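Local coordinates for protein response regulator (Pseudomonas putida, PDB 3HDV) that probably acts as a phosphorylatable receiver (CheY-like) domain of a two-component response regulator, passing a phosphorylation signal on to transcription control, at residues B[9-14]-B[41-46]; B[58-63]-B[105-110]; B[69-74]-B[82-87]. One frame throughout, in Å; residues are numbered along the deposited sequence.

All three contacts are built on one parallel five-stranded sheet. Interactions 1 and 3 set two successive helices against the same face, with centres about 10 Å apart, and R44 NH1 reaches T73 OG1 at 3.1 Å to tie the helices together. Interaction 2 lies at the C-terminal ends of the strands, its centre about 9 Å from that of interaction 3, and the strands concerned are neighbours: L108 N lies 2.7 Å from V86 O, a probable hydrogen bond. The end of strand 9-13 brings D14 OD1 to 4.1 Å from D59 OD2. D14 and D59, the latter the predicted phosphorylation site, thus lie side by side at the strand ends, while interactions 1 and 3 pack the core behind them.

Interaction 1 (B[9-14]-B[41-46]); sequences LVLVVD and EEARLY
L11 reaches from strand 9-13 to the sheet-facing side of helix 40-49, where A43 and Y46 receive it. With CG anti to the backbone N (chi1 174°), the L11 side chain leaves CB in the direction of the helix and divides at CG, one methyl for each helical residue. CD1 meets Y46, lying 3.7 Å from CD2 of the ring and almost as near to Y46 CG and CB; its approach to the ring is oblique. CD2 goes to A43, ending 3.9 Å from the backbone O of that residue. A branched leucine suits this place because its two methyls can pack against two helical residues about one turn apart. Two residues further along the strand, V13 CG2 packs at 3.8 Å on A43 CB, and V13 CG1 also lies close to that methyl. The small alanine lets the backbones come near, V13 CA and A43 CA being 6.5 Å apart. R44, whose CB points away from the strand, forms through NH2 a salt bridge with E41 OE1 at 3.1 Å, and E65 is a second salt-bridge partner of NH2. Strand and helix run nearly antiparallel, at 167°. This is the packing of an alpha/beta receiver fold: the crossover from strand 33-37 through helix 40-49 to strand 53-58 passes over strand 9-13, which lies between them in the sheet.

Interaction 2 (B[58-63]-B[105-110]); sequences TDLRMQ and VDFLLK
D59 and K110 face each other through a water, which accepts from K110 NZ at 2.7 Å and lies 3.0 Å from D59 OD2. The direct gap from D59 OD2 to K110 NZ is 4.3 Å, so the opposite charges are near but make no salt bridge. Lysine suits the place because its long chain, bent at chi3 (72°), carries the amine to within a water's reach of the carboxylate. Beside this pair, L60 CD1 packs obliquely on the F107 ring, 3.6 Å from CZ, and the two side chains cross at about a right angle. In the next shell, D59 OD1 is gripped by backbone N-H groups: L60 N at 2.8 Å on its anti side, and R61 N from above the carboxylate plane, closing an Asx turn. G89 N is a further donor, and these bonds probably fix the rotation of the carboxylate. Further out, V99 touches both L60 and F107, while D106 bonds to H101 of the second subunit. An aspartate at a strand end, with a lysine three residues after an aromatic, is consistent with the predicted phosphorylation site of a receiver domain, where, as in CheY relatives, the lysine would contact the phosphoryl group and the aromatic probably takes part in switching.

Interaction 3 (B[69-74]-B[82-87]); sequences DLIRTI and LSIIVV
L82, just ahead of strand 83-88, opens the contact by setting CB and CD2 against I74: its CD2 lies 4.1 Å from I74 CG2. Two residues on, I84 serves two helical partners with different branches. Its CD1 meets I74 CD1 tip to tip at 4.2 Å, while its CG2 turns to I71 CD1 at 4.1 Å. V86 then presents CG2 to the same I71 methyl, at 3.6 Å. The I71 chain is extended beyond CG1 (chi2 169°), which carries CD1 out from the helix to lie against both strand residues. Beta-branched residues suit the strand, and isoleucines on the helix, met by the strand side chains, fill the 11.1 Å between the segment axes. Replacing I74 with an alanine would probably open a gap beside L82 and I84, leaving the L82 CD2 and I84 CD1 methyls without their partner on helix 67-75. I74 also touches M56 and L47, extending this apolar layer to strand 53-58 and helix 40-49. The angle of 169° between helix and strand belongs to the beta-alpha-beta crossover 53-58, 67-75, 83-88, whose two strands are parallel neighbours in the receiver sheet.

Interaction 1 (B[9-14]-B[41-46])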
loop_
_atom_site.group_PDB
_atom_site.type_symbol
_atom_site.label_atom_id
_atom_site.label_comp_id
_atom_site.label_asym_id
_atom_site.label_seq_id
_atom_site.Cartn_x
_atom_site.Cartn_y
_atom_site.Cartn_z
ATOM N N LEU B 9 4.420 6.530 15.891
ATOM C CA LEU B 9 3.208 6.260 15.123
ATOM C C LEU B 9 3.047 7.276 13.949
ATOM O O LEU B 9 3.083 8.494 14.175
ATOM C CB LEU B 9 1.991 6.286 16.054
ATOM C CG LEU B 9 0.592 6.041 15.488
ATOM C CD1 LEU B 9 0.590 4.609 14.893
ATOM C CD2 LEU B 9 -0.408 6.184 16.641
ATOM N N VAL B 10 2.849 6.761 12.714
ATOM C CA VAL B 10 2.663 7.598 11.495
ATOM C C VAL B 10 1.201 7.575 11.118
ATOM O O VAL B 10 0.632 6.519 11.098
ATOM C CB VAL B 10 3.574 7.089 10.291
ATOM C CG1 VAL B 10 3.391 7.947 9.001
ATOM C CG2 VAL B 10 5.072 7.153 10.707
ATOM N N LEU B 11 0.583 8.736 10.873
ATOM C CA LEU B 11 -0.779 8.755 10.333
ATOM C C LEU B 11 -0.701 8.923 8.801
ATOM O O LEU B 11 -0.183 9.907 8.299
ATOM C CB LEU B 11 -1.535 9.953 10.862
ATOM C CG LEU B 11 -2.942 10.235 10.309
ATOM C CD1 LEU B 11 -3.933 9.134 10.714
ATOM C CD2 LEU B 11 -3.388 11.629 10.865
ATOM N N VAL B 12 -1.278 7.999 8.070
ATOM C CA VAL B 12 -1.289 8.105 6.600
ATOM C C VAL B 12 -2.673 8.561 6.146
ATOM O O VAL B 12 -3.653 7.863 6.366
ATOM C CB VAL B 12 -1.000 6.736 5.962
ATOM C CG1 VAL B 12 -1.137 6.826 4.399
ATOM C CG2 VAL B 12 0.437 6.247 6.358
ATOM N N VAL B 13 -2.749 9.696 5.471
ATOM C CA VAL B 13 -4.044 10.226 5.074
ATOM C C VAL B 13 -4.171 10.140 3.542
ATOM O O VAL B 13 -3.375 10.730 2.825
ATOM C CB VAL B 13 -4.173 11.712 5.514
ATOM C CG1 VAL B 13 -5.528 12.338 5.118
ATOM C CG2 VAL B 13 -3.801 11.854 7.006
ATOM N N ASP B 14 -5.201 9.435 3.081
ATOM C CA ASP B 14 -5.477 9.317 1.653
ATOM C C ASP B 14 -6.893 8.823 1.455
ATOM O O ASP B 14 -7.346 7.906 2.165
ATOM C CB ASP B 14 -4.472 8.304 1.064
ATOM C CG ASP B 14 -4.467 8.291 -0.454
ATOM O OD1 ASP B 14 -5.363 8.909 -1.096
ATOM O OD2 ASP B 14 -3.535 7.658 -0.969
ATOM N N GLU B 41 -11.219 15.197 7.630
ATOM C CA GLU B 41 -12.008 15.006 8.882
ATOM C C GLU B 41 -11.517 13.833 9.722
ATOM O O GLU B 41 -11.257 14.006 10.895
ATOM C CB GLU B 41 -13.531 14.896 8.615
ATOM C CG GLU B 41 -14.424 15.198 9.920
ATOM C CD GLU B 41 -13.872 16.387 10.782
ATOM O OE1 GLU B 41 -13.779 17.544 10.253
ATOM O OE2 GLU B 41 -13.502 16.148 11.983
ATOM N N GLU B 42 -11.351 12.651 9.137
ATOM C CA GLU B 42 -10.806 11.542 9.889
ATOM C C GLU B 42 -9.388 11.831 10.357
ATOM O O GLU B 42 -9.005 11.416 11.466
ATOM C CB GLU B 42 -10.846 10.250 9.089
ATOM C CG GLU B 42 -11.485 9.104 9.786
ATOM C CD GLU B 42 -10.909 7.757 9.369
ATOM O OE1 GLU B 42 -10.738 7.544 8.169
ATOM O OE2 GLU B 42 -10.599 6.924 10.266
ATOM N N ALA B 43 -8.607 12.561 9.553
ATOM C CA ALA B 43 -7.247 12.947 9.980
ATOM C C ALA B 43 -7.316 13.776 11.269
ATOM O O ALA B 43 -6.533 13.537 12.180
ATOM C CB ALA B 43 -6.478 13.764 8.896
ATOM N N ARG B 44 -8.193 14.792 11.311
ATOM C CA ARG B 44 -8.288 15.688 12.485
ATOM C C ARG B 44 -8.761 14.882 13.745
ATOM O O ARG B 44 -8.218 15.037 14.840
ATOM C CB ARG B 44 -9.203 16.881 12.179
ATOM C CG ARG B 44 -8.543 17.978 11.358
ATOM C CD ARG B 44 -9.472 19.196 11.209
ATOM N NE ARG B 44 -10.585 18.838 10.360
ATOM C CZ ARG B 44 -10.665 19.170 9.075
ATOM N NH1 ARG B 44 -9.707 19.888 8.493
ATOM N NH2 ARG B 44 -11.698 18.758 8.374
ATOM N N LEU B 45 -9.690 13.957 13.559
ATOM C CA LEU B 45 -10.064 13.027 14.636
ATOM C C LEU B 45 -8.893 12.240 15.214
ATOM O O LEU B 45 -8.692 12.234 16.433
ATOM C CB LEU B 45 -11.162 12.076 14.176
ATOM C CG LEU B 45 -12.514 12.763 13.945
ATOM C CD1 LEU B 45 -13.481 11.766 13.342
ATOM C CD2 LEU B 45 -13.063 13.329 15.303
ATOM N N TYR B 46 -8.141 11.559 14.342
ATOM C CA TYR B 46 -7.020 10.766 14.761
ATOM C C TYR B 46 -6.048 11.632 15.566
ATOM O O TYR B 46 -5.582 11.238 16.650
ATOM C CB TYR B 46 -6.297 10.128 13.549
ATOM C CG TYR B 46 -6.363 8.626 13.587
ATOM C CD1 TYR B 46 -5.929 7.972 14.708
ATOM C CD2 TYR B 46 -6.901 7.866 12.540
ATOM C CE1 TYR B 46 -5.971 6.598 14.819
ATOM C CE2 TYR B 46 -6.939 6.428 12.642
ATOM C CZ TYR B 46 -6.451 5.834 13.795
ATOM O OH TYR B 46 -6.458 4.465 14.050
#

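Interaction 2 (B[58-63]-B[105-110])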
loop_
_atom_site.group_PDB
_atom_site.type_symbol
_atom_site.label_atom_id
_atom_site.label_comp_id
_atom_site.label_asym_id
_atom_site.label_seq_id
_atom_site.Cartn_x
_atom_site.Cartn_y
_atom_site.Cartn_z
ATOM N N THR B 58 0.391 12.857 3.924
ATOM C CA THR B 58 -0.852 13.153 3.245
ATOM C C THR B 58 -0.746 13.396 1.738
ATOM O O THR B 58 0.256 13.912 1.243
ATOM C CB THR B 58 -1.609 14.352 3.920
ATOM O OG1 THR B 58 -2.932 14.438 3.378
ATOM C CG2 THR B 58 -0.904 15.672 3.645
ATOM N N ASP B 59 -1.786 12.981 1.012
ATOM C CA ASP B 59 -2.010 13.437 -0.395
ATOM C C ASP B 59 -2.618 14.848 -0.320
ATOM O O ASP B 59 -3.115 15.280 0.752
ATOM C CB ASP B 59 -2.920 12.440 -1.157
ATOM C CG ASP B 59 -2.775 12.531 -2.702
ATOM O OD1 ASP B 59 -2.286 13.551 -3.263
ATOM O OD2 ASP B 59 -3.187 11.589 -3.371
ATOM N N LEU B 60 -2.536 15.585 -1.427
ATOM C CA LEU B 60 -3.151 16.880 -1.586
ATOM C C LEU B 60 -4.520 16.719 -2.255
ATOM O O LEU B 60 -5.455 17.436 -1.959
ATOM C CB LEU B 60 -2.241 17.757 -2.448
ATOM C CG LEU B 60 -0.951 18.235 -1.742
ATOM C CD1 LEU B 60 -0.294 19.212 -2.696
ATOM C CD2 LEU B 60 -1.183 18.898 -0.337
ATOM N N ARG B 61 -4.602 15.739 -3.143
ATOM C CA ARG B 61 -5.754 15.458 -3.978
ATOM C C ARG B 61 -6.763 14.542 -3.235
ATOM O O ARG B 61 -6.683 13.317 -3.288
ATOM C CB ARG B 61 -5.168 14.780 -5.209
ATOM C CG ARG B 61 -5.606 15.294 -6.557
ATOM C CD ARG B 61 -5.301 16.740 -6.964
ATOM N NE ARG B 61 -5.768 17.805 -6.066
ATOM C CZ ARG B 61 -4.959 18.769 -5.653
ATOM N NH1 ARG B 61 -3.673 18.770 -6.054
ATOM N NH2 ARG B 61 -5.399 19.704 -4.855
HETATM N N MSE B 62 -7.681 15.135 -2.504
HETATM C CA MSE B 62 -8.634 14.352 -1.729
HETATM C C MSE B 62 -9.979 15.016 -1.735
HETATM O O MSE B 62 -10.057 16.227 -1.805
HETATM C CB MSE B 62 -8.168 14.162 -0.286
HETATM C CG MSE B 62 -6.813 13.417 -0.169
HETATM SE SE MSE B 62 -6.369 13.066 1.754
HETATM C CE MSE B 62 -6.382 14.935 2.423
ATOM N N GLN B 63 -11.020 14.180 -1.674
ATOM C CA GLN B 63 -12.407 14.629 -1.597
ATOM C C GLN B 63 -13.006 14.068 -0.319
ATOM O O GLN B 63 -12.798 12.895 -0.039
ATOM C CB GLN B 63 -13.227 14.111 -2.797
ATOM C CG GLN B 63 -12.744 14.566 -4.193
ATOM C CD GLN B 63 -12.933 16.071 -4.490
ATOM O OE1 GLN B 63 -13.208 16.874 -3.590
ATOM N NE2 GLN B 63 -12.792 16.451 -5.774
ATOM N N VAL B 105 7.650 18.987 6.079
ATOM C CA VAL B 105 9.007 18.361 6.079
ATOM C C VAL B 105 9.527 18.193 4.635
ATOM O O VAL B 105 10.690 18.506 4.338
ATOM C CB VAL B 105 8.937 16.987 6.760
ATOM C CG1 VAL B 105 10.254 16.122 6.577
ATOM C CG2 VAL B 105 8.589 17.193 8.261
ATOM N N ASP B 106 8.688 17.645 3.747
ATOM C CA ASP B 106 9.059 17.607 2.332
ATOM C C ASP B 106 7.799 17.425 1.521
ATOM O O ASP B 106 6.727 17.169 2.103
ATOM C CB ASP B 106 10.015 16.437 2.041
ATOM C CG ASP B 106 10.969 16.722 0.871
ATOM O OD1 ASP B 106 10.728 17.603 -0.019
ATOM O OD2 ASP B 106 12.014 16.059 0.865
ATOM N N PHE B 107 7.942 17.514 0.183
ATOM C CA PHE B 107 6.815 17.486 -0.743
ATOM C C PHE B 107 7.311 16.544 -1.827
ATOM O O PHE B 107 8.175 16.916 -2.611
ATOM C CB PHE B 107 6.573 18.915 -1.259
ATOM C CG PHE B 107 5.350 19.103 -2.139
ATOM C CD1 PHE B 107 4.335 19.965 -1.743
ATOM C CD2 PHE B 107 5.250 18.492 -3.400
ATOM C CE1 PHE B 107 3.188 20.190 -2.547
ATOM C CE2 PHE B 107 4.098 18.697 -4.227
ATOM C CZ PHE B 107 3.076 19.550 -3.800
ATOM N N LEU B 108 6.767 15.335 -1.876
ATOM C CA LEU B 108 7.167 14.342 -2.852
ATOM C C LEU B 108 6.082 14.130 -3.884
ATOM O O LEU B 108 4.905 14.150 -3.552
ATOM C CB LEU B 108 7.417 13.005 -2.149
ATOM C CG LEU B 108 8.776 12.706 -1.521
ATOM C CD1 LEU B 108 9.343 13.849 -0.798
ATOM C CD2 LEU B 108 8.778 11.414 -0.641
ATOM N N LEU B 109 6.458 13.838 -5.121
ATOM C CA LEU B 109 5.455 13.503 -6.143
ATOM C C LEU B 109 5.288 12.002 -6.288
ATOM O O LEU B 109 6.253 11.242 -6.178
ATOM C CB LEU B 109 5.774 14.181 -7.495
ATOM C CG LEU B 109 5.847 15.726 -7.558
ATOM C CD1 LEU B 109 6.379 16.177 -8.944
ATOM C CD2 LEU B 109 4.475 16.309 -7.332
ATOM N N LYS B 110 4.056 11.575 -6.506
ATOM C CA LYS B 110 3.759 10.181 -6.861
ATOM C C LYS B 110 4.250 9.947 -8.324
ATOM O O LYS B 110 4.314 10.889 -9.072
ATOM C CB LYS B 110 2.250 9.899 -6.711
ATOM C CG LYS B 110 1.678 10.052 -5.252
ATOM C CD LYS B 110 0.169 9.872 -5.221
ATOM C CE LYS B 110 -0.201 8.394 -5.444
ATOM N NZ LYS B 110 -1.709 8.141 -5.484
HETATM O O HOH W 1 -2.085 8.789 -2.913
#

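Interaction 3 (B[69-74]-B[82-87])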
loop_
_atom_site.group_PDB
_atom_site.type_symbol
_atom_site.label_atom_id
_atom_site.label_comp_id
_atom_site.label_asym_id
_atom_site.label_seq_id
_atom_site.Cartn_x
_atom_site.Cartn_y
_atom_site.Cartn_z
ATOM N N ASP B 69 -6.014 22.234 2.499
ATOM C CA ASP B 69 -6.924 22.744 3.538
ATOM C C ASP B 69 -6.665 22.018 4.861
ATOM O O ASP B 69 -6.684 22.649 5.911
ATOM C CB ASP B 69 -8.380 22.535 3.125
ATOM C CG ASP B 69 -8.879 23.591 2.144
ATOM O OD1 ASP B 69 -8.308 24.686 2.080
ATOM O OD2 ASP B 69 -9.868 23.322 1.446
ATOM N N LEU B 70 -6.419 20.704 4.827
ATOM C CA LEU B 70 -6.138 19.957 6.052
ATOM C C LEU B 70 -4.898 20.503 6.738
ATOM O O LEU B 70 -4.903 20.774 7.944
ATOM C CB LEU B 70 -5.984 18.464 5.771
ATOM C CG LEU B 70 -5.319 17.590 6.859
ATOM C CD1 LEU B 70 -6.185 17.548 8.159
ATOM C CD2 LEU B 70 -5.071 16.169 6.372
ATOM N N ILE B 71 -3.824 20.688 5.985
ATOM C CA ILE B 71 -2.612 21.265 6.523
ATOM C C ILE B 71 -2.832 22.650 7.153
ATOM O O ILE B 71 -2.339 22.924 8.245
ATOM C CB ILE B 71 -1.453 21.298 5.436
ATOM C CG1 ILE B 71 -1.131 19.853 5.027
ATOM C CG2 ILE B 71 -0.227 22.017 5.977
ATOM C CD1 ILE B 71 -0.223 19.698 3.785
ATOM N N ARG B 72 -3.568 23.509 6.471
ATOM C CA ARG B 72 -3.901 24.824 7.014
ATOM C C ARG B 72 -4.611 24.723 8.360
ATOM O O ARG B 72 -4.258 25.428 9.295
ATOM C CB ARG B 72 -4.822 25.576 6.056
ATOM C CG ARG B 72 -4.124 26.462 5.077
ATOM C CD ARG B 72 -5.060 26.635 3.899
ATOM N NE ARG B 72 -4.440 27.385 2.829
ATOM C CZ ARG B 72 -4.940 27.471 1.601
ATOM N NH1 ARG B 72 -6.067 26.842 1.296
ATOM N NH2 ARG B 72 -4.306 28.191 0.684
ATOM N N THR B 73 -5.596 23.843 8.482
ATOM C CA THR B 73 -6.266 23.737 9.797
ATOM C C THR B 73 -5.336 23.183 10.870
ATOM O O THR B 73 -5.448 23.565 12.062
ATOM C CB THR B 73 -7.541 22.914 9.768
ATOM O OG1 THR B 73 -7.242 21.535 9.515
ATOM C CG2 THR B 73 -8.514 23.472 8.756
ATOM N N ILE B 74 -4.430 22.266 10.481
ATOM C CA ILE B 74 -3.455 21.756 11.448
ATOM C C ILE B 74 -2.552 22.892 11.971
ATOM O O ILE B 74 -2.319 23.000 13.161
ATOM C CB ILE B 74 -2.622 20.547 10.923
ATOM C CG1 ILE B 74 -3.527 19.336 10.715
ATOM C CG2 ILE B 74 -1.505 20.187 11.917
ATOM C CD1 ILE B 74 -2.905 18.216 9.871
ATOM N N LEU B 82 3.107 19.708 14.250
ATOM C CA LEU B 82 3.099 18.364 13.652
ATOM C C LEU B 82 3.976 18.279 12.384
ATOM O O LEU B 82 3.815 19.074 11.454
ATOM C CB LEU B 82 1.680 17.932 13.298
ATOM C CG LEU B 82 1.520 16.533 12.659
ATOM C CD1 LEU B 82 1.779 15.395 13.648
ATOM C CD2 LEU B 82 0.110 16.422 12.111
ATOM N N SER B 83 4.902 17.332 12.394
ATOM C CA SER B 83 5.673 16.985 11.209
ATOM C C SER B 83 4.781 16.421 10.094
ATOM O O SER B 83 4.061 15.461 10.312
ATOM C CB SER B 83 6.655 15.907 11.599
ATOM O OG SER B 83 7.669 16.523 12.332
ATOM N N ILE B 84 4.877 17.004 8.907
ATOM C CA ILE B 84 4.034 16.593 7.791
ATOM C C ILE B 84 4.911 16.412 6.561
ATOM O O ILE B 84 5.731 17.277 6.232
ATOM C CB ILE B 84 2.935 17.635 7.530
ATOM C CG1 ILE B 84 2.033 17.749 8.764
ATOM C CG2 ILE B 84 2.072 17.306 6.277
ATOM C CD1 ILE B 84 1.039 18.890 8.595
ATOM N N ILE B 85 4.728 15.265 5.912
ATOM C CA ILE B 85 5.351 14.956 4.625
ATOM C C ILE B 85 4.157 14.841 3.614
ATOM O O ILE B 85 3.193 14.109 3.839
ATOM C CB ILE B 85 6.137 13.633 4.651
ATOM C CG1 ILE B 85 7.352 13.715 5.576
ATOM C CG2 ILE B 85 6.557 13.218 3.160
ATOM C CD1 ILE B 85 7.961 12.373 5.865
ATOM N N VAL B 86 4.228 15.615 2.541
ATOM C CA VAL B 86 3.225 15.576 1.458
ATOM C C VAL B 86 3.712 14.572 0.411
ATOM O O VAL B 86 4.879 14.635 -0.025
ATOM C CB VAL B 86 3.016 16.964 0.881
ATOM C CG1 VAL B 86 2.197 16.921 -0.467
ATOM C CG2 VAL B 86 2.254 17.856 1.982
ATOM N N VAL B 87 2.844 13.626 0.080
ATOM C CA VAL B 87 3.027 12.749 -1.096
ATOM C C VAL B 87 1.869 12.965 -2.067
ATOM O O VAL B 87 0.780 12.427 -1.865
ATOM C CB VAL B 87 3.260 11.280 -0.690
ATOM C CG1 VAL B 87 3.534 10.407 -1.948
ATOM C CG2 VAL B 87 4.526 11.188 0.284
#